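Side-chain contacts in oxidoreductase, Gfo/Idh/MocA family (PDB 1XEA), which probably works as a nucleotide-dependent oxidoreductase of the Gfo/Idh/MocA family, although its substrate and exact reaction remain unestablished: residues F82-H85 against P89-V92; K94-A97 against E102-N105; N105-A110 against H287-N292; P116-V119 against R124-P127. All blocks are in the same frame, centred on the assembly; numbering follows the deposited sequence.

Contact 1 of 4, residues F82-H85 against P89-V92; sequences FFLH and PTFV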
loop_
_atom_site.group_PDB
_atom_site.type_symbol
_atom_site.label_atom_id
_atom_site.label_comp_id
_atom_site.label_asym_id
_atom_site.label_seq_id
_atom_site.Cartn_x
_atom_site.Cartn_y
_atom_site.Cartn_z
ATOM N N PHE A 82 21.763 -12.662 -42.749
ATOM C CA PHE A 82 22.694 -13.769 -42.949
ATOM C C PHE A 82 22.085 -15.142 -42.690
ATOM O O PHE A 82 22.086 -16.011 -43.568
ATOM C CB PHE A 82 23.927 -13.603 -42.066
ATOM C CG PHE A 82 24.963 -14.667 -42.279
ATOM C CD1 PHE A 82 25.572 -14.823 -43.523
ATOM C CD2 PHE A 82 25.338 -15.507 -41.239
ATOM C CE1 PHE A 82 26.550 -15.796 -43.726
ATOM C CE2 PHE A 82 26.315 -16.483 -41.431
ATOM C CZ PHE A 82 26.923 -16.630 -42.678
ATOM N N PHE A 83 21.564 -15.345 -41.488
ATOM C CA PHE A 83 20.980 -16.635 -41.164
ATOM C C PHE A 83 19.610 -16.814 -41.786
ATOM O O PHE A 83 19.165 -17.941 -41.999
ATOM C CB PHE A 83 20.897 -16.818 -39.654
ATOM C CG PHE A 83 22.218 -16.690 -38.969
ATOM C CD1 PHE A 83 22.694 -15.444 -38.582
ATOM C CD2 PHE A 83 23.001 -17.813 -38.730
ATOM C CE1 PHE A 83 23.931 -15.318 -37.964
ATOM C CE2 PHE A 83 24.240 -17.698 -38.113
ATOM C CZ PHE A 83 24.705 -16.448 -37.728
ATOM N N LEU A 84 18.940 -15.706 -42.078
ATOM C CA LEU A 84 17.627 -15.793 -42.694
ATOM C C LEU A 84 17.764 -16.367 -44.094
ATOM O O LEU A 84 16.913 -17.140 -44.544
ATOM C CB LEU A 84 16.967 -14.420 -42.752
ATOM C CG LEU A 84 16.360 -13.972 -41.430
ATOM C CD1 LEU A 84 15.781 -12.584 -41.611
ATOM C CD2 LEU A 84 15.275 -14.949 -40.998
ATOM N N HIS A 85 18.838 -15.994 -44.785
ATOM C CA HIS A 85 19.065 -16.498 -46.125
ATOM C C HIS A 85 19.499 -17.967 -46.062
ATOM O O HIS A 85 19.066 -18.798 -46.872
ATOM C CB HIS A 85 20.115 -15.644 -46.836
ATOM C CG HIS A 85 20.485 -16.162 -48.188
ATOM N ND1 HIS A 85 19.688 -17.038 -48.899
ATOM C CD2 HIS A 85 21.598 -15.980 -48.937
ATOM C CE1 HIS A 85 20.298 -17.378 -50.020
ATOM N NE2 HIS A 85 21.460 -16.749 -50.067
ATOM N N PRO A 89 15.672 -20.438 -38.541
ATOM C CA PRO A 89 14.789 -19.627 -37.695
ATOM C C PRO A 89 15.647 -18.613 -36.938
ATOM O O PRO A 89 16.583 -18.986 -36.231
ATOM C CB PRO A 89 14.169 -20.665 -36.768
ATOM C CG PRO A 89 14.090 -21.878 -37.649
ATOM C CD PRO A 89 15.436 -21.877 -38.324
ATOM N N THR A 90 15.342 -17.334 -37.094
ATOM C CA THR A 90 16.129 -16.307 -36.421
ATOM C C THR A 90 15.373 -15.543 -35.334
ATOM O O THR A 90 14.202 -15.195 -35.490
ATOM C CB THR A 90 16.691 -15.276 -37.444
ATOM O OG1 THR A 90 17.548 -15.947 -38.370
ATOM C CG2 THR A 90 17.481 -14.176 -36.747
ATOM N N PHE A 91 16.071 -15.271 -34.238
ATOM C CA PHE A 91 15.516 -14.529 -33.123
ATOM C C PHE A 91 16.372 -13.292 -32.938
ATOM O O PHE A 91 17.600 -13.370 -32.996
ATOM C CB PHE A 91 15.564 -15.371 -31.856
ATOM C CG PHE A 91 15.193 -14.618 -30.618
ATOM C CD1 PHE A 91 13.870 -14.523 -30.216
ATOM C CD2 PHE A 91 16.171 -13.995 -29.851
ATOM C CE1 PHE A 91 13.520 -13.821 -29.061
ATOM C CE2 PHE A 91 15.833 -13.291 -28.695
ATOM C CZ PHE A 91 14.504 -13.204 -28.301
ATOM N N VAL A 92 15.721 -12.154 -32.730
ATOM C CA VAL A 92 16.433 -10.901 -32.530
ATOM C C VAL A 92 15.781 -10.137 -31.398
ATOM O O VAL A 92 14.567 -9.972 -31.372
ATOM C CB VAL A 92 16.418 -10.014 -33.798
ATOM C CG1 VAL A 92 17.152 -8.706 -33.529
ATOM C CG2 VAL A 92 17.079 -10.750 -34.954
#
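T90 points its hydroxyl from the strand straight into the last turn of helix 76-85, where it meets F83 and L84 together. The oxygen OG1 lies 3.7 Å from CB of F83 and 3.6 Å from CD2 of L84, occupying the groove between these two consecutive side chains. L84 and T90 meet at about a right angle: the leucine comes across the threonine with the methyl CD2, which also touches CB of T90 at 3.8 Å. On T90 the hydroxyl is placed beside its own backbone N, opposite the carbonyl carbon (chi1 -61°), and this turns OG1, rather than the methyl CG2, to the helix. A hydroxyl facing carbon atoms needs a polar partner from another quarter, and T90 finds one in the carbonyl oxygen of I88 just before the strand, to which OG1 is hydrogen-bonded. A small beta-branched residue suits this place, being at home in a strand and short enough to fit under a helix.

F83 takes part through its base alone, because its ring leads off from T90; its side chain also touches V67 of strand 66-69. CD2 of F82 lies over the centre of the F83 ring, 3.5 Å above its plane, so the phenyl has a neighbour on one face. All three touching residues are buried, and no hydrogen bond joins the two segments. Helix against following strand, with helix carbons set against one threonine, is the closing half of a beta-alpha-beta crossover (strand 66-69, helix 76-85, strand 90-93) in the Rossmann-type fold.

Contact 2 of 4, residues K94-A97 against E102-N105; sequences KPLA and ECEN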
loop_
_atom_site.group_PDB
_atom_site.type_symbol
_atom_site.label_atom_id
_atom_site.label_comp_id
_atom_site.label_asym_id
_atom_site.label_seq_id
_atom_site.Cartn_x
_atom_site.Cartn_y
_atom_site.Cartn_z
ATOM N N LYS A 94 14.498 -7.083 -29.344
ATOM C CA LYS A 94 13.983 -5.767 -29.703
ATOM C C LYS A 94 15.033 -4.702 -29.409
ATOM O O LYS A 94 15.739 -4.784 -28.411
ATOM C CB LYS A 94 12.705 -5.477 -28.919
ATOM C CG LYS A 94 12.915 -5.310 -27.427
ATOM C CD LYS A 94 13.370 -3.898 -27.089
ATOM C CE LYS A 94 14.217 -3.867 -25.823
ATOM N NZ LYS A 94 14.606 -2.472 -25.488
ATOM N N PRO A 95 15.145 -3.684 -30.277
ATOM C CA PRO A 95 14.345 -3.548 -31.498
ATOM C C PRO A 95 14.936 -4.357 -32.658
ATOM O O PRO A 95 16.123 -4.696 -32.647
ATOM C CB PRO A 95 14.386 -2.046 -31.751
ATOM C CG PRO A 95 15.778 -1.698 -31.326
ATOM C CD PRO A 95 15.938 -2.466 -30.033
ATOM N N LEU A 96 14.110 -4.667 -33.656
ATOM C CA LEU A 96 14.566 -5.434 -34.817
ATOM C C LEU A 96 15.615 -4.637 -35.585
ATOM O O LEU A 96 16.606 -5.183 -36.073
ATOM C CB LEU A 96 13.391 -5.751 -35.749
ATOM C CG LEU A 96 13.692 -6.454 -37.086
ATOM C CD1 LEU A 96 14.387 -7.787 -36.850
ATOM C CD2 LEU A 96 12.385 -6.668 -37.838
ATOM N N ALA A 97 15.387 -3.335 -35.679
ATOM C CA ALA A 97 16.301 -2.467 -36.382
ATOM C C ALA A 97 15.950 -1.025 -36.068
ATOM O O ALA A 97 14.842 -0.732 -35.617
ATOM C CB ALA A 97 16.217 -2.717 -37.881
ATOM N N GLU A 102 14.333 -1.210 -42.683
ATOM C CA GLU A 102 15.112 -2.416 -42.426
ATOM C C GLU A 102 14.196 -3.525 -41.940
ATOM O O GLU A 102 14.325 -4.678 -42.353
ATOM C CB GLU A 102 16.186 -2.144 -41.372
ATOM C CG GLU A 102 17.148 -1.039 -41.759
ATOM C CD GLU A 102 18.338 -0.921 -40.823
ATOM O OE1 GLU A 102 19.183 -1.842 -40.804
ATOM O OE2 GLU A 102 18.428 0.099 -40.104
ATOM N N CYS A 103 13.273 -3.165 -41.056
ATOM C CA CYS A 103 12.322 -4.124 -40.516
ATOM C C CYS A 103 11.545 -4.747 -41.652
ATOM O O CYS A 103 11.455 -5.967 -41.757
ATOM C CB CYS A 103 11.354 -3.435 -39.548
ATOM S SG CYS A 103 12.067 -3.051 -37.912
ATOM N N GLU A 104 10.978 -3.905 -42.507
ATOM C CA GLU A 104 10.210 -4.409 -43.632
ATOM C C GLU A 104 11.080 -5.318 -44.497
ATOM O O GLU A 104 10.637 -6.395 -44.903
ATOM C CB GLU A 104 9.650 -3.237 -44.438
ATOM C CG GLU A 104 8.787 -2.304 -43.598
ATOM C CD GLU A 104 8.375 -1.060 -44.360
ATOM O OE1 GLU A 104 9.267 -0.409 -44.948
ATOM O OE2 GLU A 104 7.169 -0.722 -44.366
ATOM N N ASN A 105 12.321 -4.901 -44.758
ATOM C CA ASN A 105 13.250 -5.706 -45.566
ATOM C C ASN A 105 13.429 -7.099 -44.947
ATOM O O ASN A 105 13.129 -8.115 -45.574
ATOM C CB ASN A 105 14.627 -5.027 -45.676
ATOM C CG ASN A 105 14.621 -3.816 -46.607
ATOM O OD1 ASN A 105 14.104 -3.879 -47.726
ATOM N ND2 ASN A 105 15.213 -2.715 -46.152
#
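C103 pushes its sulfur against the side of L96, and the leucine conformation decides which carbons receive it. CG of L96 stands opposite the backbone N (chi1 175°), which carries the branch over to the helix; CD2 then reaches SG of C103 at 3.6 Å and CA of C103 at 3.7 Å. The sulfur of C103 also touches CB of L96, at 3.7 Å, and has CB of A97 nearby at 4.2 Å. Cysteine suits this buried spot: its sulfur is large and only weakly polar, so it packs much as a methylene group would.

L96 and A97 lie in the loop between strand 90-93 and helix 100-112 of the Rossmann-type domain, and C103 sits on that helix. K94 and P95, the latter after a cis peptide bond, probably correspond to the Lys-Pro of the family's E-K-P motif, read here as D-K-P, so L96 and A97 seat the chain that leaves this motif on the following helix.

One residue on, A97 sets its CB against CB of E102 at 3.5 Å. Alanine, with a single methyl beyond its backbone, lets the loop come close to the helix here. E102 carries its carboxylate past the methyl: the chain first turns back beside its own N (chi1 -59°) and then runs extended, so that CD passes 4.0 Å from CB of A97. The carboxylate oxygens bond elsewhere, OE1 to OG of S77 and OE2 to OG of S99, while the backbone N of L96 is hydrogen-bonded to NE2 of H296 from helix 286-311.

Contact 3 of 4, residues N105-A110 against H287-N292; sequences NLYELA and HIIERN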
loop_
_atom_site.group_PDB
_atom_site.type_symbol
_atom_site.label_atom_id
_atom_site.label_comp_id
_atom_site.label_asym_id
_atom_site.label_seq_id
_atom_site.Cartn_x
_atom_site.Cartn_y
_atom_site.Cartn_z
ATOM N N ASN A 105 12.321 -4.901 -44.758
ATOM C CA ASN A 105 13.250 -5.706 -45.566
ATOM C C ASN A 105 13.429 -7.099 -44.947
ATOM O O ASN A 105 13.129 -8.115 -45.574
ATOM C CB ASN A 105 14.627 -5.027 -45.676
ATOM C CG ASN A 105 14.621 -3.816 -46.607
ATOM O OD1 ASN A 105 14.104 -3.879 -47.726
ATOM N ND2 ASN A 105 15.213 -2.715 -46.152
ATOM N N LEU A 106 13.926 -7.131 -43.712
ATOM C CA LEU A 106 14.150 -8.380 -43.001
ATOM C C LEU A 106 12.940 -9.322 -43.013
ATOM O O LEU A 106 13.096 -10.543 -43.151
ATOM C CB LEU A 106 14.589 -8.095 -41.562
ATOM C CG LEU A 106 16.002 -7.528 -41.439
ATOM C CD1 LEU A 106 16.244 -6.993 -40.041
ATOM C CD2 LEU A 106 17.004 -8.616 -41.785
ATOM N N TYR A 107 11.733 -8.783 -42.867
ATOM C CA TYR A 107 10.565 -9.655 -42.890
ATOM C C TYR A 107 10.232 -10.107 -44.289
ATOM O O TYR A 107 9.822 -11.250 -44.492
ATOM C CB TYR A 107 9.340 -8.998 -42.249
ATOM C CG TYR A 107 9.230 -9.336 -40.787
ATOM C CD1 TYR A 107 9.452 -8.367 -39.812
ATOM C CD2 TYR A 107 8.995 -10.649 -40.374
ATOM C CE1 TYR A 107 9.457 -8.690 -38.464
ATOM C CE2 TYR A 107 8.997 -10.989 -39.025
ATOM C CZ TYR A 107 9.234 -10.000 -38.075
ATOM O OH TYR A 107 9.290 -10.320 -36.739
ATOM N N GLU A 108 10.398 -9.213 -45.259
ATOM C CA GLU A 108 10.140 -9.573 -46.647
ATOM C C GLU A 108 11.105 -10.707 -46.976
ATOM O O GLU A 108 10.703 -11.727 -47.525
ATOM C CB GLU A 108 10.376 -8.371 -47.571
ATOM C CG GLU A 108 9.087 -7.723 -48.097
ATOM C CD GLU A 108 9.337 -6.498 -48.980
ATOM O OE1 GLU A 108 10.172 -6.581 -49.911
ATOM O OE2 GLU A 108 8.689 -5.447 -48.755
ATOM N N LEU A 109 12.368 -10.532 -46.597
ATOM C CA LEU A 109 13.411 -11.525 -46.828
ATOM C C LEU A 109 13.078 -12.869 -46.199
ATOM O O LEU A 109 13.180 -13.909 -46.846
ATOM C CB LEU A 109 14.739 -11.017 -46.260
ATOM C CG LEU A 109 15.915 -12.008 -46.203
ATOM C CD1 LEU A 109 16.262 -12.518 -47.593
ATOM C CD2 LEU A 109 17.129 -11.323 -45.587
ATOM N N ALA A 110 12.697 -12.838 -44.926
ATOM C CA ALA A 110 12.353 -14.051 -44.186
ATOM C C ALA A 110 11.186 -14.801 -44.830
ATOM O O ALA A 110 11.131 -16.026 -44.771
ATOM C CB ALA A 110 12.017 -13.692 -42.744
ATOM N N HIS A 287 -0.474 -12.952 -37.324
ATOM C CA HIS A 287 -0.860 -11.820 -36.501
ATOM C C HIS A 287 0.297 -11.304 -35.690
ATOM O O HIS A 287 0.301 -10.149 -35.279
ATOM C CB HIS A 287 -2.028 -12.186 -35.583
ATOM C CG HIS A 287 -1.687 -13.174 -34.510
ATOM N ND1 HIS A 287 -1.401 -14.498 -34.769
ATOM C CD2 HIS A 287 -1.637 -13.037 -33.164
ATOM C CE1 HIS A 287 -1.196 -15.134 -33.629
ATOM N NE2 HIS A 287 -1.333 -14.270 -32.641
ATOM N N ILE A 288 1.282 -12.158 -35.466
ATOM C CA ILE A 288 2.442 -11.741 -34.706
ATOM C C ILE A 288 3.358 -10.865 -35.552
ATOM O O ILE A 288 3.686 -9.737 -35.170
ATOM C CB ILE A 288 3.194 -12.951 -34.179
ATOM C CG1 ILE A 288 2.395 -13.551 -33.022
ATOM C CG2 ILE A 288 4.592 -12.557 -33.746
ATOM C CD1 ILE A 288 3.112 -14.642 -32.295
ATOM N N ILE A 289 3.765 -11.380 -36.706
ATOM C CA ILE A 289 4.617 -10.626 -37.611
ATOM C C ILE A 289 4.031 -9.231 -37.844
ATOM O O ILE A 289 4.739 -8.231 -37.712
ATOM C CB ILE A 289 4.734 -11.331 -38.965
ATOM C CG1 ILE A 289 5.157 -12.778 -38.761
ATOM C CG2 ILE A 289 5.723 -10.604 -39.837
ATOM C CD1 ILE A 289 4.909 -13.630 -39.955
ATOM N N GLU A 290 2.743 -9.169 -38.188
ATOM C CA GLU A 290 2.069 -7.895 -38.445
ATOM C C GLU A 290 2.187 -6.934 -37.274
ATOM O O GLU A 290 2.355 -5.732 -37.472
ATOM C CB GLU A 290 0.582 -8.104 -38.767
ATOM C CG GLU A 290 0.285 -8.655 -40.165
ATOM C CD GLU A 290 -1.180 -8.463 -40.587
ATOM O OE1 GLU A 290 -2.097 -8.983 -39.891
ATOM O OE2 GLU A 290 -1.417 -7.786 -41.625
ATOM N N ARG A 291 2.096 -7.464 -36.057
ATOM C CA ARG A 291 2.202 -6.628 -34.871
ATOM C C ARG A 291 3.637 -6.136 -34.770
ATOM O O ARG A 291 3.889 -4.974 -34.450
ATOM C CB ARG A 291 1.815 -7.414 -33.613
ATOM C CG ARG A 291 1.992 -6.624 -32.320
ATOM C CD ARG A 291 1.560 -7.398 -31.080
ATOM N NE ARG A 291 1.870 -6.654 -29.857
ATOM C CZ ARG A 291 1.482 -7.012 -28.635
ATOM N NH1 ARG A 291 0.761 -8.108 -28.459
ATOM N NH2 ARG A 291 1.812 -6.272 -27.589
ATOM N N ASN A 292 4.582 -7.024 -35.056
ATOM C CA ASN A 292 5.988 -6.637 -35.003
ATOM C C ASN A 292 6.243 -5.472 -35.971
ATOM O O ASN A 292 6.744 -4.415 -35.577
ATOM C CB ASN A 292 6.873 -7.839 -35.331
ATOM C CG ASN A 292 6.811 -8.891 -34.257
ATOM O OD1 ASN A 292 7.055 -8.608 -33.093
ATOM N ND2 ASN A 292 6.471 -10.100 -34.632
#
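Y107 and I289 make the apolar half of this helix-to-helix contact, a CH-pi interaction. The methyl CG2 of I289 sits over one face of the tyrosine ring, 3.6 Å from the centroid and 27° off the ring normal, displaced toward the rim on the side of CD2 and CE2. That branch is the one opposite the isoleucine's backbone N, which brings it over the ring, whereas CG1 lies beside the N. A beta-branched side chain is apt here because it offers a methyl close to the backbone, where a flat ring can lie against it.

The polar side belongs to N292, one turn further along. Its side chain meets the tyrosine at about a right angle, yet the amide plane and the ring plane are only 6° apart. ND2 of N292 stands 3.5 Å from OH of Y107 without a hydrogen bond between them, and CB of N292 comes within 3.7 Å of the same oxygen, so the asparagine packs against the hydroxyl through CB and ND2 without bonding to it.

The tyrosine hydroxyl and the other end of the amide have partners elsewhere: OH of Y107 is hydrogen-bonded to the carbonyl O of L117 on the neighbouring strand, and OD1 of N292 accepts from NH2 of R124. Tyrosine thus serves twice, its ring as a surface for the second helix and its hydroxyl as a partner for the sheet. The contact sets helix 286-311, at the C-terminal end of the chain, against helix 100-112 of the Rossmann-type domain, as in the two-domain fold of the Gfo/Idh/MocA family.

Contact 4 of 4, residues P116-V119 against R124-P127; sequences PLYV and RHIP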
loop_
_atom_site.group_PDB
_atom_site.type_symbol
_atom_site.label_atom_id
_atom_site.label_comp_id
_atom_site.label_asym_id
_atom_site.label_seq_id
_atom_site.Cartn_x
_atom_site.Cartn_y
_atom_site.Cartn_z
ATOM N N PRO A 116 11.183 -18.331 -39.914
ATOM C CA PRO A 116 10.534 -17.530 -38.883
ATOM C C PRO A 116 11.530 -16.546 -38.287
ATOM O O PRO A 116 12.678 -16.897 -38.005
ATOM C CB PRO A 116 10.095 -18.581 -37.881
ATOM C CG PRO A 116 11.259 -19.507 -37.900
ATOM C CD PRO A 116 11.542 -19.657 -39.383
ATOM N N LEU A 117 11.073 -15.311 -38.122
ATOM C CA LEU A 117 11.865 -14.238 -37.549
ATOM C C LEU A 117 11.097 -13.746 -36.326
ATOM O O LEU A 117 10.074 -13.073 -36.443
ATOM C CB LEU A 117 12.026 -13.109 -38.561
ATOM C CG LEU A 117 12.726 -11.841 -38.070
ATOM C CD1 LEU A 117 14.156 -12.150 -37.631
ATOM C CD2 LEU A 117 12.724 -10.819 -39.193
ATOM N N TYR A 118 11.603 -14.096 -35.152
ATOM C CA TYR A 118 10.977 -13.733 -33.889
ATOM C C TYR A 118 11.629 -12.514 -33.243
ATOM O O TYR A 118 12.854 -12.453 -33.122
ATOM C CB TYR A 118 11.095 -14.915 -32.938
ATOM C CG TYR A 118 10.111 -14.919 -31.806
ATOM C CD1 TYR A 118 8.865 -15.533 -31.952
ATOM C CD2 TYR A 118 10.434 -14.348 -30.574
ATOM C CE1 TYR A 118 7.966 -15.589 -30.902
ATOM C CE2 TYR A 118 9.541 -14.396 -29.514
ATOM C CZ TYR A 118 8.306 -15.021 -29.683
ATOM O OH TYR A 118 7.419 -15.088 -28.635
ATOM N N VAL A 119 10.815 -11.554 -32.814
ATOM C CA VAL A 119 11.334 -10.356 -32.155
ATOM C C VAL A 119 11.130 -10.489 -30.640
ATOM O O VAL A 119 10.072 -10.921 -30.184
ATOM C CB VAL A 119 10.623 -9.077 -32.654
ATOM C CG1 VAL A 119 11.211 -7.868 -31.962
ATOM C CG2 VAL A 119 10.774 -8.942 -34.167
ATOM N N ARG A 124 5.167 -9.156 -23.577
ATOM C CA ARG A 124 3.967 -9.759 -24.176
ATOM C C ARG A 124 3.713 -11.090 -23.486
ATOM O O ARG A 124 2.683 -11.721 -23.706
ATOM C CB ARG A 124 4.152 -10.053 -25.664
ATOM C CG ARG A 124 4.165 -8.857 -26.580
ATOM C CD ARG A 124 4.188 -9.325 -28.034
ATOM N NE ARG A 124 4.543 -8.223 -28.923
ATOM C CZ ARG A 124 4.867 -8.359 -30.205
ATOM N NH1 ARG A 124 4.880 -9.563 -30.762
ATOM N NH2 ARG A 124 5.193 -7.287 -30.920
ATOM N N HIS A 125 4.674 -11.505 -22.662
ATOM C CA HIS A 125 4.619 -12.773 -21.942
ATOM C C HIS A 125 4.700 -12.618 -20.432
ATOM O O HIS A 125 5.205 -13.504 -19.738
ATOM C CB HIS A 125 5.772 -13.656 -22.391
ATOM C CG HIS A 125 5.840 -13.828 -23.870
ATOM N ND1 HIS A 125 5.090 -14.769 -24.540
ATOM C CD2 HIS A 125 6.491 -13.113 -24.819
ATOM C CE1 HIS A 125 5.271 -14.624 -25.840
ATOM N NE2 HIS A 125 6.115 -13.626 -26.035
ATOM N N ILE A 126 4.232 -11.494 -19.911
ATOM C CA ILE A 126 4.283 -11.300 -18.473
ATOM C C ILE A 126 3.285 -12.255 -17.834
ATOM O O ILE A 126 2.065 -12.064 -17.947
ATOM C CB ILE A 126 3.953 -9.857 -18.106
ATOM C CG1 ILE A 126 4.905 -8.931 -18.854
ATOM C CG2 ILE A 126 4.078 -9.657 -16.601
ATOM C CD1 ILE A 126 6.370 -9.229 -18.623
ATOM N N PRO A 127 3.792 -13.297 -17.148
ATOM C CA PRO A 127 2.905 -14.276 -16.504
ATOM C C PRO A 127 1.775 -13.703 -15.655
ATOM O O PRO A 127 0.631 -14.118 -15.800
ATOM C CB PRO A 127 3.867 -15.166 -15.713
ATOM C CG PRO A 127 5.090 -14.298 -15.516
ATOM C CD PRO A 127 5.207 -13.543 -16.808
HETATM O O HOH W 1 7.692 -11.864 -27.983
#
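Y118 and H125 come from opposite directions, and their polar ends meet where OH of Y118 lies 3.3 Å from NE2 of H125. The imidazole nitrogen stands at the edge of the tyrosine ring, near its plane, while CE1 of H125 is 3.6 Å from the same hydroxyl. With CG opposite its backbone N (chi1 -159°), the tyrosine extends its ring from the strand, and its length brings OH to the loop. The packed side is that of Y118: the ring is buried, L284 touches it, and OH is hydrogen-bonded to OD2 of D274 on helix 268-281.

Strand 117-120 is the outermost of the parallel sheet of the Rossmann-type fold on this side, and the loop carrying H125 follows it on the way to helix 127-132; the contact therefore ties the sheet's last strand to the chain that leaves it.

On the looser side H125 is partly exposed and water takes over. Water 1 lies in the plane of the imidazole at its edge, 3.1 Å from NE2 of H125, and also donates a weak hydrogen bond to the carbonyl O of V119 at 3.4 Å. Histidine suits this border, its side chain touching A270 and M271 while its nitrogen meets the water.

In the fold
Contacts 1, 2 and 3 are buried, whereas contact 4 is only partly so and includes a water. Contact 1 sets helix carbons against a threonine hydroxyl bonded within its own chain; contact 2 sets leucine and alanine against a cysteine sulfur and a glutamate stem. Contacts 2 and 3 share helix 100-112, packing it first on its own preceding loop and then on helix 286-311, far away in sequence. Contacts 1 and 4 meet in the sheet, where strands 90-93 and 117-120 lie side by side. Contact 3 rests on a methyl over a ring, contact 4 on polar groups near a water, and side-chain hydrogen bonds link the two.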